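Local atomic coordinates of hemolysin BL lytic component L1 (PDB entry 7NMQ), a protein that serves as the L1 lytic component of the Bacillus cereus enterotoxin hemolysin BL, an alpha-helical pore-forming toxin that probably acts on host cell membranes. Residues A[24-37]-A[56-70]. Sequence-based numbering, arbitrary orientation. Where two conformers were deposited one is given.
Sequences MDLYAKTMIKQPNV and HLNQELSRINANYWL
A28 and A66 meet CB to CB at 3.8 Å, where the axes of the two segments pass within 8.5 Å of each other. The helices run roughly antiparallel, their directions 142° apart, and illustrate knobs-into-holes packing between neighbouring helices: I32 is a knob among R63, A66, N67 and L70, L70 in turn sits among D25, A28, K29 and I32, and the two knobs reach tip to tip. Toward the start of segment 24-37, M24 lies over one face of the W69 indole. Its CB makes a CH-pi contact; the bend at chi2 (-66°) carries SD above the six-membered ring, a more distant Met-aromatic contact, and a second bend at chi3 brings CE back over the indole. At the ring edge W69 NE1 donates to D25 OD1 (2.9 Å), which it meets on the anti side; the same oxygen forms a salt bridge with K74.

Beyond the helix end at K33 the contact turns polar, with P35 exposed and N36, H56, E60 and R63 partly so. N36 is the hub: its OD1 takes both NH1 and NH2 of R63, each at 2.9 Å and from the same face of the amide, while its ND2 gives to the anti lone pair of E60 OE2. One water links the carbonyls of M31 and Q34 to R63. V37 N donates to Q59 OE1, and H56 NE2 donates to V37 O at 2.7 Å, the latter bond nearly straight (167°).

Within the elongated helical bundle, consistent with a ClyA-like toxin, helix 275-325 packs on M24 and S62, and helix 107-154 flanks helix 45-103 at N58 and N65. Q34 ties the turn to helix 275-325, its NE2 donating to S282 O, and to strand 225-230, its OE1 accepting from A226 N.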
loop_
_atom_site.group_PDB
_atom_site.type_symbol
_atom_site.label_atom_id
_atom_site.label_comp_id
_atom_site.label_asym_id
_atom_site.label_seq_id
_atom_site.Cartn_x
_atom_site.Cartn_y
_atom_site.Cartn_z
ATOM N N MET A 24 -3.326 1.472 -2.772
ATOM C CA MET A 24 -2.954 2.586 -3.669
ATOM C C MET A 24 -3.225 2.200 -5.106
ATOM O O MET A 24 -3.723 3.069 -5.872
ATOM C CB MET A 24 -1.482 2.941 -3.576
ATOM C CG MET A 24 -1.137 3.593 -2.312
ATOM S SD MET A 24 -1.853 5.205 -2.057
ATOM C CE MET A 24 -1.186 6.158 -3.413
ATOM N N ASP A 25 -2.900 0.969 -5.500
ATOM C CA ASP A 25 -3.154 0.558 -6.903
ATOM C C ASP A 25 -4.652 0.691 -7.216
ATOM O O ASP A 25 -4.993 1.182 -8.281
ATOM C CB ASP A 25 -2.695 -0.870 -7.166
ATOM C CG ASP A 25 -1.204 -1.050 -7.427
ATOM O OD1 ASP A 25 -0.486 -0.049 -7.624
ATOM O OD2 ASP A 25 -0.783 -2.228 -7.435
ATOM N N LEU A 26 -5.514 0.204 -6.326
ATOM C CA LEU A 26 -6.984 0.256 -6.528
ATOM C C LEU A 26 -7.422 1.713 -6.703
ATOM O O LEU A 26 -8.096 2.038 -7.688
ATOM C CB LEU A 26 -7.738 -0.364 -5.349
ATOM C CG LEU A 26 -7.825 -1.887 -5.313
ATOM C CD1 LEU A 26 -9.222 -2.313 -4.897
ATOM C CD2 LEU A 26 -7.466 -2.491 -6.644
ATOM N N TYR A 27 -7.074 2.563 -5.753
ATOM C CA TYR A 27 -7.511 3.970 -5.780
ATOM C C TYR A 27 -6.953 4.616 -7.039
ATOM O O TYR A 27 -7.707 5.332 -7.745
ATOM C CB TYR A 27 -6.987 4.734 -4.564
ATOM C CG TYR A 27 -7.663 4.409 -3.268
ATOM C CD1 TYR A 27 -8.998 4.053 -3.202
ATOM C CD2 TYR A 27 -6.960 4.500 -2.062
ATOM C CE1 TYR A 27 -9.607 3.738 -1.992
ATOM C CE2 TYR A 27 -7.565 4.192 -0.853
ATOM C CZ TYR A 27 -8.893 3.831 -0.805
ATOM O OH TYR A 27 -9.461 3.544 0.407
ATOM N N ALA A 28 -5.686 4.405 -7.385
ATOM C CA ALA A 28 -5.111 5.069 -8.575
ATOM C C ALA A 28 -5.867 4.622 -9.822
ATOM O O ALA A 28 -6.197 5.449 -10.717
ATOM C CB ALA A 28 -3.646 4.752 -8.667
ATOM N N LYS A 29 -6.113 3.338 -9.943
ATOM C CA LYS A 29 -6.757 2.824 -11.163
ATOM C C LYS A 29 -8.184 3.380 -11.245
ATOM O O LYS A 29 -8.704 3.637 -12.353
ATOM C CB LYS A 29 -6.707 1.306 -11.155
ATOM C CG LYS A 29 -5.331 0.765 -11.469
ATOM C CD LYS A 29 -5.155 -0.680 -11.087
ATOM C CE LYS A 29 -3.750 -1.188 -11.336
ATOM N NZ LYS A 29 -3.537 -1.489 -12.774
ATOM N N THR A 30 -8.842 3.523 -10.125
ATOM C CA THR A 30 -10.214 4.027 -10.071
ATOM C C THR A 30 -10.207 5.491 -10.539
ATOM O O THR A 30 -11.039 5.895 -11.393
ATOM C CB THR A 30 -10.852 3.857 -8.699
ATOM O OG1 THR A 30 -10.769 2.485 -8.323
ATOM C CG2 THR A 30 -12.295 4.287 -8.759
ATOM N N MET A 31 -9.268 6.282 -10.020
ATOM C CA MET A 31 -9.166 7.709 -10.388
ATOM C C MET A 31 -8.958 7.835 -11.896
ATOM O O MET A 31 -9.602 8.680 -12.502
ATOM C CB MET A 31 -8.016 8.398 -9.655
ATOM C CG MET A 31 -8.305 8.645 -8.198
ATOM S SD MET A 31 -9.976 9.180 -7.823
ATOM C CE MET A 31 -9.916 10.824 -8.524
ATOM N N ILE A 32 -8.050 7.045 -12.460
ATOM C CA ILE A 32 -7.686 7.113 -13.909
ATOM C C ILE A 32 -8.934 6.835 -14.750
ATOM O O ILE A 32 -9.070 7.416 -15.851
ATOM C CB ILE A 32 -6.495 6.167 -14.200
ATOM C CG1 ILE A 32 -5.230 6.766 -13.584
ATOM C CG2 ILE A 32 -6.351 5.895 -15.703
ATOM C CD1 ILE A 32 -4.088 5.826 -13.499
ATOM N N LYS A 33 -9.828 5.990 -14.300
ATOM C CA LYS A 33 -11.003 5.579 -15.108
ATOM C C LYS A 33 -12.175 6.536 -14.907
ATOM O O LYS A 33 -13.072 6.498 -15.709
ATOM C CB LYS A 33 -11.368 4.126 -14.776
ATOM C CG LYS A 33 -10.615 3.088 -15.613
ATOM C CD LYS A 33 -11.196 1.704 -15.578
ATOM C CE LYS A 33 -12.180 1.375 -16.681
ATOM N NZ LYS A 33 -12.832 0.066 -16.425
ATOM N N GLN A 34 -12.168 7.386 -13.901
ATOM C CA GLN A 34 -13.302 8.285 -13.671
ATOM C C GLN A 34 -13.178 9.465 -14.628
ATOM O O GLN A 34 -12.178 10.179 -14.622
ATOM C CB GLN A 34 -13.319 8.755 -12.233
ATOM C CG GLN A 34 -14.525 9.625 -12.003
ATOM C CD GLN A 34 -15.215 9.429 -10.691
ATOM O OE1 GLN A 34 -15.376 8.336 -10.171
ATOM N NE2 GLN A 34 -15.565 10.541 -10.102
ATOM N N PRO A 35 -14.172 9.711 -15.500
ATOM C CA PRO A 35 -14.050 10.825 -16.437
ATOM C C PRO A 35 -14.310 12.180 -15.786
ATOM O O PRO A 35 -14.804 12.235 -14.664
ATOM C CB PRO A 35 -15.126 10.533 -17.467
ATOM C CG PRO A 35 -16.163 9.826 -16.682
ATOM C CD PRO A 35 -15.396 8.927 -15.725
ATOM N N ASN A 36 -13.911 13.228 -16.505
ATOM C CA ASN A 36 -14.282 14.614 -16.126
ATOM C C ASN A 36 -15.785 14.670 -15.886
ATOM O O ASN A 36 -16.581 14.105 -16.688
ATOM C CB ASN A 36 -13.800 15.643 -17.137
ATOM C CG ASN A 36 -12.331 15.988 -17.052
ATOM O OD1 ASN A 36 -11.573 15.346 -16.330
ATOM N ND2 ASN A 36 -11.927 17.013 -17.790
ATOM N N VAL A 37 -16.195 15.359 -14.850
ATOM C CA VAL A 37 -17.641 15.379 -14.495
ATOM C C VAL A 37 -18.415 16.060 -15.615
ATOM O O VAL A 37 -18.046 17.138 -16.088
ATOM C CB VAL A 37 -17.878 16.051 -13.140
ATOM C CG1 VAL A 37 -17.516 17.527 -13.107
ATOM C CG2 VAL A 37 -19.307 15.892 -12.676
ATOM N N HIS A 56 -12.610 20.368 -13.264
ATOM C CA HIS A 56 -12.001 19.602 -14.360
ATOM C C HIS A 56 -10.485 19.679 -14.292
ATOM O O HIS A 56 -9.827 18.648 -14.520
ATOM C CB HIS A 56 -12.471 20.135 -15.702
ATOM C CG HIS A 56 -13.880 19.745 -15.981
ATOM N ND1 HIS A 56 -14.631 20.424 -16.903
ATOM C CD2 HIS A 56 -14.649 18.736 -15.504
ATOM C CE1 HIS A 56 -15.839 19.853 -16.957
ATOM N NE2 HIS A 56 -15.887 18.816 -16.115
ATOM N N LEU A 57 -9.909 20.830 -13.949
ATOM C CA LEU A 57 -8.444 20.922 -13.772
ATOM C C LEU A 57 -8.030 20.029 -12.589
ATOM O O LEU A 57 -6.987 19.364 -12.681
ATOM C CB LEU A 57 -8.034 22.367 -13.488
ATOM C CG LEU A 57 -8.279 23.324 -14.636
ATOM C CD1 LEU A 57 -7.850 24.741 -14.250
ATOM C CD2 LEU A 57 -7.619 22.893 -15.901
ATOM N N ASN A 58 -8.793 20.014 -11.526
ATOM C CA ASN A 58 -8.471 19.160 -10.362
ATOM C C ASN A 58 -8.521 17.700 -10.782
ATOM O O ASN A 58 -7.667 16.898 -10.332
ATOM C CB ASN A 58 -9.437 19.328 -9.218
ATOM C CG ASN A 58 -9.463 20.722 -8.622
ATOM O OD1 ASN A 58 -8.505 21.524 -8.680
ATOM N ND2 ASN A 58 -10.552 20.989 -7.980
ATOM N N GLN A 59 -9.461 17.305 -11.630
ATOM C CA GLN A 59 -9.622 15.884 -12.010
ATOM C C GLN A 59 -8.443 15.510 -12.896
ATOM O O GLN A 59 -7.929 14.389 -12.783
ATOM C CB GLN A 59 -10.968 15.613 -12.701
ATOM C CG GLN A 59 -12.138 15.800 -11.773
ATOM C CD GLN A 59 -13.462 15.443 -12.397
ATOM O OE1 GLN A 59 -14.030 16.200 -13.179
ATOM N NE2 GLN A 59 -13.919 14.266 -12.094
ATOM N N GLU A 60 -8.023 16.387 -13.799
ATOM C CA GLU A 60 -6.845 16.087 -14.651
ATOM C C GLU A 60 -5.617 15.910 -13.750
ATOM O O GLU A 60 -4.818 14.993 -13.994
ATOM C CB GLU A 60 -6.663 17.198 -15.685
ATOM C CG GLU A 60 -7.757 17.185 -16.745
ATOM C CD GLU A 60 -8.164 18.535 -17.281
ATOM O OE1 GLU A 60 -7.353 19.488 -17.262
ATOM O OE2 GLU A 60 -9.315 18.604 -17.697
ATOM N N LEU A 61 -5.458 16.725 -12.712
ATOM C CA LEU A 61 -4.284 16.544 -11.832
ATOM C C LEU A 61 -4.444 15.269 -10.993
ATOM O O LEU A 61 -3.438 14.603 -10.740
ATOM C CB LEU A 61 -4.134 17.765 -10.938
ATOM C CG LEU A 61 -2.866 17.780 -10.095
ATOM C CD1 LEU A 61 -1.620 17.707 -10.958
ATOM C CD2 LEU A 61 -2.869 19.055 -9.285
ATOM N N SER A 62 -5.658 14.880 -10.630
ATOM C CA SER A 62 -5.863 13.629 -9.874
ATOM C C SER A 62 -5.298 12.495 -10.738
ATOM O O SER A 62 -4.724 11.529 -10.191
ATOM C CB SER A 62 -7.304 13.359 -9.556
ATOM O OG SER A 62 -7.897 14.406 -8.809
ATOM N N ARG A 63 -5.574 12.538 -12.060
ATOM C CA ARG A 63 -5.160 11.407 -12.915
ATOM C C ARG A 63 -3.643 11.425 -13.100
ATOM O O ARG A 63 -2.998 10.332 -13.121
ATOM C CB ARG A 63 -5.927 11.370 -14.234
ATOM C CG ARG A 63 -7.433 11.185 -14.048
ATOM C CD ARG A 63 -8.192 10.888 -15.320
ATOM N NE ARG A 63 -8.297 12.039 -16.163
ATOM C CZ ARG A 63 -9.257 12.986 -16.118
ATOM N NH1 ARG A 63 -10.329 12.909 -15.349
ATOM N NH2 ARG A 63 -9.160 13.968 -16.972
ATOM N N ILE A 64 -3.048 12.601 -13.160
ATOM C CA ILE A 64 -1.557 12.730 -13.168
ATOM C C ILE A 64 -1.014 12.128 -11.875
ATOM O O ILE A 64 -0.022 11.377 -11.940
ATOM C CB ILE A 64 -1.159 14.193 -13.330
ATOM C CG1 ILE A 64 -1.408 14.602 -14.784
ATOM C CG2 ILE A 64 0.257 14.492 -12.887
ATOM C CD1 ILE A 64 -1.264 16.035 -15.001
ATOM N N ASN A 65 -1.597 12.459 -10.734
ATOM C CA ASN A 65 -1.063 11.927 -9.452
ATOM C C ASN A 65 -1.208 10.410 -9.429
ATOM O O ASN A 65 -0.332 9.697 -8.862
ATOM C CB ASN A 65 -1.768 12.563 -8.261
ATOM C CG ASN A 65 -1.361 13.987 -8.016
ATOM O OD1 ASN A 65 -0.350 14.450 -8.520
ATOM N ND2 ASN A 65 -2.204 14.676 -7.276
ATOM N N ALA A 66 -2.307 9.886 -9.966
ATOM C CA ALA A 66 -2.536 8.434 -9.969
ATOM C C ALA A 66 -1.456 7.782 -10.819
ATOM O O ALA A 66 -0.919 6.710 -10.449
ATOM C CB ALA A 66 -3.921 8.141 -10.449
ATOM N N ASN A 67 -1.163 8.352 -11.980
ATOM C CA ASN A 67 -0.117 7.774 -12.852
ATOM C C ASN A 67 1.261 7.932 -12.201
ATOM O O ASN A 67 2.098 7.049 -12.385
ATOM C CB ASN A 67 -0.165 8.382 -14.249
ATOM C CG ASN A 67 -1.250 7.745 -15.082
ATOM O OD1 ASN A 67 -1.205 6.546 -15.337
ATOM N ND2 ASN A 67 -2.284 8.502 -15.385
ATOM N N TYR A 68 1.490 8.965 -11.399
ATOM C CA TYR A 68 2.779 9.130 -10.697
ATOM C C TYR A 68 2.901 7.982 -9.700
ATOM O O TYR A 68 3.997 7.409 -9.581
ATOM C CB TYR A 68 2.845 10.436 -9.911
ATOM C CG TYR A 68 4.189 10.679 -9.285
ATOM C CD1 TYR A 68 5.206 11.266 -10.005
ATOM C CD2 TYR A 68 4.440 10.301 -7.966
ATOM C CE1 TYR A 68 6.449 11.479 -9.424
ATOM C CE2 TYR A 68 5.664 10.548 -7.361
ATOM C CZ TYR A 68 6.670 11.125 -8.101
ATOM O OH TYR A 68 7.887 11.366 -7.540
ATOM N N TRP A 69 1.846 7.667 -8.965
ATOM C CA TRP A 69 1.869 6.483 -8.057
ATOM C C TRP A 69 2.310 5.278 -8.881
ATOM O O TRP A 69 3.250 4.548 -8.481
ATOM C CB TRP A 69 0.530 6.225 -7.349
ATOM C CG TRP A 69 0.474 4.826 -6.823
ATOM C CD1 TRP A 69 -0.185 3.760 -7.352
ATOM C CD2 TRP A 69 1.278 4.304 -5.746
ATOM N NE1 TRP A 69 0.107 2.615 -6.648
ATOM C CE2 TRP A 69 1.020 2.916 -5.671
ATOM C CE3 TRP A 69 2.184 4.891 -4.857
ATOM C CZ2 TRP A 69 1.596 2.102 -4.696
ATOM C CZ3 TRP A 69 2.769 4.070 -3.919
ATOM C CH2 TRP A 69 2.473 2.716 -3.834
ATOM N N LEU A 70 1.606 4.985 -9.964
ATOM C CA LEU A 70 1.800 3.701 -10.666
ATOM C C LEU A 70 3.178 3.649 -11.315
ATOM O O LEU A 70 3.774 2.550 -11.328
ATOM C CB LEU A 70 0.712 3.496 -11.723
ATOM C CG LEU A 70 -0.726 3.326 -11.223
ATOM C CD1 LEU A 70 -1.728 3.472 -12.384
ATOM C CD2 LEU A 70 -0.913 1.997 -10.495
HETATM O O HOH W 1 -10.704 11.295 -12.655
HETATM O O HOH W 2 -16.796 13.222 -11.627
#